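Local coordinates for protein SCO1 homolog 1, mitochondrial (Arabidopsis thaliana, PDB 6N5U) that binds copper(I) through a thioredoxin-fold domain and is thought to help insert copper into the active site of cytochrome c oxidase, at residues G30-L35 and M135-P140; F37-C42 and S74-R79. All blocks are in the same frame, centred on the assembly; numbering follows the deposited sequence.

After strands 14-17 and 22-24 the chain enters strand 32-38 with the first segments of both contacts: 30-35 at its start and 37-42 at its end and beyond. It then runs through helix 45-64 and strand 68-74, and contact 2 closes this inner loop, a beta-alpha-beta unit. Helices 82-89 and 103-112, strand 97-100 and the hairpin 117-121/127-131 follow before strand 135-138 returns, where contact 1 closes the outer loop. Contact 2 is thus nested within contact 1. The centres of the two contacts are about 20 Å apart; contact 1 joins strand 32-38 to antiparallel 135-138, contact 2 joins it to parallel 68-74, and Tyr136 packs against Phe37.

Contact 1: G30-L35 and M135-P140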
loop_
_atom_site.group_PDB
_atom_site.type_symbol
_atom_site.label_atom_id
_atom_site.label_comp_id
_atom_site.label_asym_id
_atom_site.label_seq_id
_atom_site.Cartn_x
_atom_site.Cartn_y
_atom_site.Cartn_z
ATOM N N GLY A 30 6.831 -5.588 -13.594
ATOM C CA GLY A 30 6.181 -6.573 -14.450
ATOM C C GLY A 30 4.665 -6.552 -14.381
ATOM O O GLY A 30 4.010 -7.195 -15.204
ATOM N N LYS A 31 4.090 -5.828 -13.391
ATOM C CA LYS A 31 2.641 -5.697 -13.200
ATOM C C LYS A 31 2.264 -4.309 -12.682
ATOM O O LYS A 31 3.069 -3.694 -11.969
ATOM C CB LYS A 31 2.125 -6.748 -12.191
ATOM C CG LYS A 31 2.051 -8.178 -12.724
ATOM C CD LYS A 31 0.857 -8.921 -12.163
ATOM C CE LYS A 31 0.860 -10.376 -12.558
ATOM N NZ LYS A 31 -0.361 -11.074 -12.085
ATOM N N TRP A 32 1.025 -3.828 -13.006
ATOM C CA TRP A 32 0.467 -2.565 -12.476
ATOM C C TRP A 32 0.298 -2.762 -10.969
ATOM O O TRP A 32 -0.187 -3.824 -10.532
ATOM C CB TRP A 32 -0.894 -2.224 -13.102
ATOM C CG TRP A 32 -0.788 -1.594 -14.444
ATOM C CD1 TRP A 32 -0.756 -2.234 -15.644
ATOM C CD2 TRP A 32 -0.631 -0.198 -14.727
ATOM N NE1 TRP A 32 -0.630 -1.322 -16.662
ATOM C CE2 TRP A 32 -0.525 -0.068 -16.126
ATOM C CE3 TRP A 32 -0.595 0.959 -13.935
ATOM C CZ2 TRP A 32 -0.377 1.166 -16.751
ATOM C CZ3 TRP A 32 -0.430 2.185 -14.558
ATOM C CH2 TRP A 32 -0.340 2.280 -15.950
ATOM N N THR A 33 0.740 -1.765 -10.184
ATOM C CA THR A 33 0.765 -1.840 -8.727
ATOM C C THR A 33 0.108 -0.637 -8.058
ATOM O O THR A 33 0.264 0.492 -8.536
ATOM C CB THR A 33 2.237 -2.019 -8.306
ATOM O OG1 THR A 33 2.746 -3.223 -8.881
ATOM C CG2 THR A 33 2.442 -2.046 -6.807
ATOM N N ILE A 34 -0.601 -0.874 -6.936
ATOM C CA ILE A 34 -1.195 0.200 -6.130
ATOM C C ILE A 34 -0.592 0.104 -4.743
ATOM O O ILE A 34 -0.781 -0.913 -4.092
ATOM C CB ILE A 34 -2.758 0.251 -6.105
ATOM C CG1 ILE A 34 -3.351 0.390 -7.529
ATOM C CG2 ILE A 34 -3.238 1.403 -5.203
ATOM C CD1 ILE A 34 -4.857 0.114 -7.660
ATOM N N LEU A 35 0.149 1.143 -4.292
ATOM C CA LEU A 35 0.814 1.141 -2.973
ATOM C C LEU A 35 0.001 1.938 -1.957
ATOM O O LEU A 35 -0.370 3.071 -2.245
ATOM C CB LEU A 35 2.243 1.719 -3.027
ATOM C CG LEU A 35 3.203 1.302 -4.133
ATOM C CD1 LEU A 35 4.311 2.323 -4.258
ATOM C CD2 LEU A 35 3.861 -0.021 -3.840
ATOM N N MET A 135 -2.823 6.450 -1.861
ATOM C CA MET A 135 -2.693 5.312 -2.768
ATOM C C MET A 135 -1.939 5.806 -3.990
ATOM O O MET A 135 -2.203 6.912 -4.497
ATOM C CB MET A 135 -4.037 4.670 -3.157
ATOM C CG MET A 135 -4.685 3.939 -2.024
ATOM S SD MET A 135 -6.328 3.297 -2.319
ATOM C CE MET A 135 -7.259 4.883 -2.721
ATOM N N TYR A 136 -0.992 4.990 -4.453
ATOM C CA TYR A 136 -0.125 5.344 -5.570
ATOM C C TYR A 136 -0.199 4.305 -6.652
ATOM O O TYR A 136 0.190 3.157 -6.426
ATOM C CB TYR A 136 1.338 5.458 -5.093
ATOM C CG TYR A 136 1.626 6.573 -4.124
ATOM C CD1 TYR A 136 1.629 7.900 -4.541
ATOM C CD2 TYR A 136 1.970 6.303 -2.802
ATOM C CE1 TYR A 136 1.947 8.935 -3.666
ATOM C CE2 TYR A 136 2.308 7.333 -1.919
ATOM C CZ TYR A 136 2.297 8.649 -2.358
ATOM O OH TYR A 136 2.513 9.695 -1.496
ATOM N N LEU A 137 -0.685 4.690 -7.828
ATOM C CA LEU A 137 -0.764 3.732 -8.913
ATOM C C LEU A 137 0.554 3.816 -9.674
ATOM O O LEU A 137 0.826 4.810 -10.352
ATOM C CB LEU A 137 -2.014 3.978 -9.797
ATOM C CG LEU A 137 -2.046 3.360 -11.206
ATOM C CD1 LEU A 137 -2.459 1.894 -11.170
ATOM C CD2 LEU A 137 -2.937 4.153 -12.108
ATOM N N MET A 138 1.404 2.803 -9.467
ATOM C CA MET A 138 2.696 2.608 -10.125
ATOM C C MET A 138 2.409 1.733 -11.340
ATOM O O MET A 138 1.493 0.905 -11.291
ATOM C CB MET A 138 3.680 1.855 -9.203
ATOM C CG MET A 138 3.991 2.556 -7.900
ATOM S SD MET A 138 4.771 4.175 -8.120
ATOM C CE MET A 138 3.577 5.130 -7.418
ATOM N N SER A 139 3.187 1.905 -12.416
ATOM C CA SER A 139 3.033 1.139 -13.653
ATOM C C SER A 139 3.890 -0.175 -13.677
ATOM O O SER A 139 4.592 -0.439 -12.689
ATOM C CB SER A 139 3.310 2.036 -14.857
ATOM O OG SER A 139 4.528 2.749 -14.739
ATOM N N PRO A 140 3.856 -1.016 -14.760
ATOM C CA PRO A 140 4.672 -2.247 -14.764
ATOM C C PRO A 140 6.192 -2.037 -14.784
ATOM O O PRO A 140 6.939 -3.009 -14.640
ATOM C CB PRO A 140 4.176 -2.998 -16.007
ATOM C CG PRO A 140 2.860 -2.370 -16.343
ATOM C CD PRO A 140 3.055 -0.935 -15.998
#
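The carbonyl oxygen of Thr33 takes a hydrogen bond from Met138 N at 2.7 Å and, more weakly, a C-H...O contact from Leu137 CA. Thr33 N answers with a bond to Met138 O, so this is a hydrogen-bonded antiparallel pair; Leu35 and Tyr136 repeat it two residues on. Gly30 N extends the pairing past the strand ends, reaching Pro140 O at 2.8 Å in a nearly straight bond (172°) that uses a lone pair in the carbonyl plane.

Side chains finish the joint on both sides of the sheet. With CG anti to the carbonyl carbon (chi1 -81°), the Trp32 indole lies across the end of the facing strand and is covered on one face by two neighbours: Pro140 CD stands over the five-membered ring, 3.8 Å from its centroid, and Ser139 CA lies 3.9 Å from the centroid of the six-membered ring. Both are CH-pi contacts. Leu137 comes in obliquely, its CD1 methyl 3.5 Å from Trp32 CE3, and the same methyl lies 4.0 Å from Ile34 CG1. On the reverse side, Leu35 CD1 meets Met138 CG at 3.7 Å, the two side chains crossing at about a right angle. Helix 154-167 packs on the side of Trp32 and Leu137 through Ile165 and Val161, while strand 144-148 continues the sheet beyond 135-138. An antiparallel neighbour beside the parallel pair formed by strands 32-38 and 68-74 is the central-sheet pattern of the thioredoxin fold.

Contact 2: F37-C42 and S74-R79; sequences FGFTHC and SVDPER. With CU1 (copper (I) ion), chain D.
Phe39 meets Asp76 and Arg79 beside the copper(I) ion: Phe39 CB rests on Asp76 CB, 3.6 Å away, and the ring lies alongside the guanidinium, nearly parallel to it, with CE2 3.9 Å from Arg79 NH2. The CD1-CE1 edge of the Phe39 ring, across from the edge near Arg79, borders the ion, and Cys42 CB stands over one face of the ring. Cys42 SG binds the copper at 2.3 Å, with Cys46 and His131 completing the site.

His41 and Arg79 lie flat on one another, guanidinium and imidazole centres 4.3 Å apart and planes only 16° from parallel. Arg79 NE sits above one face of the ring, and the bend at chi3 (-58°) swings the guanidinium back so that His41 CB covers its face in turn. Asp76 fixes the rotation of this group: its OD2 takes NE of Arg79 at 2.9 Å and NH2 of Arg79 at 3.1 Å, a side-on salt bridge in the guanidinium plane. With an alanine here instead of Arg79, Asp76 OD2 is likely to lose both its charged donors and His41 the flat group stacked on it. Tyr127 holds Asp76 OD1 through its hydroxyl and also takes Arg79 NH2 on its carbonyl.

Further from the ion, Val75 N donates a hydrogen bond to Gly38 O, next to the parallel bridge of Gly38 with Ser74. Ser74 OG accepts from Asp76 N, an ST turn, and is also hydrogen-bonded to Asp80. Strands 32-38 and 68-74 thus run parallel into their two loops; strand 127-131 touches both, at Phe39, Val75 and Asp76, while helix 82-89 touches the first, at Thr40 and His41.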
loop_
_atom_site.group_PDB
_atom_site.type_symbol
_atom_site.label_atom_id
_atom_site.label_comp_id
_atom_site.label_asym_id
_atom_site.label_seq_id
_atom_site.Cartn_x
_atom_site.Cartn_y
_atom_site.Cartn_z
ATOM N N PHE A 37 0.031 3.079 2.145
ATOM C CA PHE A 37 0.853 3.147 3.358
ATOM C C PHE A 37 -0.107 3.130 4.544
ATOM O O PHE A 37 -1.081 3.901 4.562
ATOM C CB PHE A 37 1.738 4.411 3.341
ATOM C CG PHE A 37 2.898 4.384 2.356
ATOM C CD1 PHE A 37 2.682 4.552 0.990
ATOM C CD2 PHE A 37 4.210 4.220 2.803
ATOM C CE1 PHE A 37 3.738 4.502 0.084
ATOM C CE2 PHE A 37 5.274 4.179 1.892
ATOM C CZ PHE A 37 5.024 4.309 0.537
ATOM N N GLY A 38 0.130 2.209 5.467
ATOM C CA GLY A 38 -0.719 2.043 6.638
ATOM C C GLY A 38 -0.021 1.400 7.812
ATOM O O GLY A 38 1.205 1.323 7.824
ATOM N N PHE A 39 -0.806 0.961 8.821
ATOM C CA PHE A 39 -0.360 0.275 10.049
ATOM C C PHE A 39 -1.442 -0.714 10.544
ATOM O O PHE A 39 -2.614 -0.349 10.585
ATOM C CB PHE A 39 0.132 1.256 11.131
ATOM C CG PHE A 39 -0.865 2.021 11.973
ATOM C CD1 PHE A 39 -1.456 3.183 11.493
ATOM C CD2 PHE A 39 -1.093 1.668 13.301
ATOM C CE1 PHE A 39 -2.352 3.909 12.287
ATOM C CE2 PHE A 39 -1.975 2.403 14.102
ATOM C CZ PHE A 39 -2.606 3.512 13.586
ATOM N N THR A 40 -1.060 -1.974 10.849
ATOM C CA THR A 40 -1.995 -3.051 11.207
ATOM C C THR A 40 -2.875 -2.733 12.423
ATOM O O THR A 40 -3.980 -3.239 12.487
ATOM C CB THR A 40 -1.291 -4.427 11.364
ATOM O OG1 THR A 40 -0.602 -4.500 12.607
ATOM C CG2 THR A 40 -0.357 -4.764 10.204
ATOM N N HIS A 41 -2.435 -1.883 13.337
ATOM C CA HIS A 41 -3.223 -1.565 14.531
ATOM C C HIS A 41 -4.183 -0.379 14.346
ATOM O O HIS A 41 -4.746 0.106 15.334
ATOM C CB HIS A 41 -2.299 -1.367 15.757
ATOM C CG HIS A 41 -1.651 -2.637 16.221
ATOM N ND1 HIS A 41 -0.560 -3.162 15.550
ATOM C CD2 HIS A 41 -1.981 -3.475 17.229
ATOM C CE1 HIS A 41 -0.256 -4.291 16.172
ATOM N NE2 HIS A 41 -1.070 -4.518 17.188
ATOM N N CYS A 42 -4.398 0.061 13.089
ATOM C CA CYS A 42 -5.283 1.164 12.740
ATOM C C CYS A 42 -6.728 0.764 12.946
ATOM O O CYS A 42 -7.179 -0.241 12.374
ATOM C CB CYS A 42 -5.027 1.649 11.320
ATOM S SG CYS A 42 -5.793 3.252 10.920
ATOM N N SER A 74 3.979 -0.740 5.640
ATOM C CA SER A 74 3.792 -0.369 7.041
ATOM C C SER A 74 4.548 0.858 7.483
ATOM O O SER A 74 5.756 0.961 7.239
ATOM C CB SER A 74 4.156 -1.533 7.952
ATOM O OG SER A 74 3.988 -1.135 9.303
ATOM N N VAL A 75 3.847 1.782 8.172
ATOM C CA VAL A 75 4.421 2.996 8.779
ATOM C C VAL A 75 4.557 2.776 10.307
ATOM O O VAL A 75 4.783 3.732 11.056
ATOM C CB VAL A 75 3.686 4.316 8.421
ATOM C CG1 VAL A 75 3.784 4.625 6.927
ATOM C CG2 VAL A 75 2.229 4.321 8.916
ATOM N N ASP A 76 4.443 1.487 10.758
ATOM C CA ASP A 76 4.605 1.098 12.161
ATOM C C ASP A 76 5.506 -0.130 12.280
ATOM O O ASP A 76 5.038 -1.156 12.777
ATOM C CB ASP A 76 3.238 0.915 12.851
ATOM C CG ASP A 76 3.250 0.718 14.356
ATOM O OD1 ASP A 76 4.293 0.962 14.976
ATOM O OD2 ASP A 76 2.208 0.311 14.908
ATOM N N PRO A 77 6.819 -0.038 11.908
ATOM C CA PRO A 77 7.692 -1.220 11.992
ATOM C C PRO A 77 7.948 -1.791 13.403
ATOM O O PRO A 77 8.401 -2.944 13.507
ATOM C CB PRO A 77 8.989 -0.743 11.329
ATOM C CG PRO A 77 8.981 0.714 11.485
ATOM C CD PRO A 77 7.559 1.105 11.334
ATOM N N GLU A 78 7.677 -1.007 14.478
ATOM C CA GLU A 78 7.914 -1.462 15.859
ATOM C C GLU A 78 6.968 -2.575 16.260
ATOM O O GLU A 78 7.365 -3.450 17.038
ATOM C CB GLU A 78 7.820 -0.307 16.874
ATOM C CG GLU A 78 8.977 0.684 16.826
ATOM C CD GLU A 78 8.649 2.080 17.333
ATOM O OE1 GLU A 78 7.746 2.741 16.765
ATOM O OE2 GLU A 78 9.307 2.521 18.302
ATOM N N ARG A 79 5.718 -2.537 15.746
ATOM C CA ARG A 79 4.670 -3.512 16.066
ATOM C C ARG A 79 4.376 -4.445 14.901
ATOM O O ARG A 79 4.063 -5.629 15.102
ATOM C CB ARG A 79 3.375 -2.801 16.503
ATOM C CG ARG A 79 3.426 -2.253 17.930
ATOM C CD ARG A 79 2.085 -1.737 18.435
ATOM N NE ARG A 79 1.557 -0.676 17.578
ATOM C CZ ARG A 79 0.559 0.129 17.910
ATOM N NH1 ARG A 79 -0.027 0.019 19.097
ATOM N NH2 ARG A 79 0.141 1.056 17.064
HETATM CU CU CU1 D . -4.341 4.070 9.333
#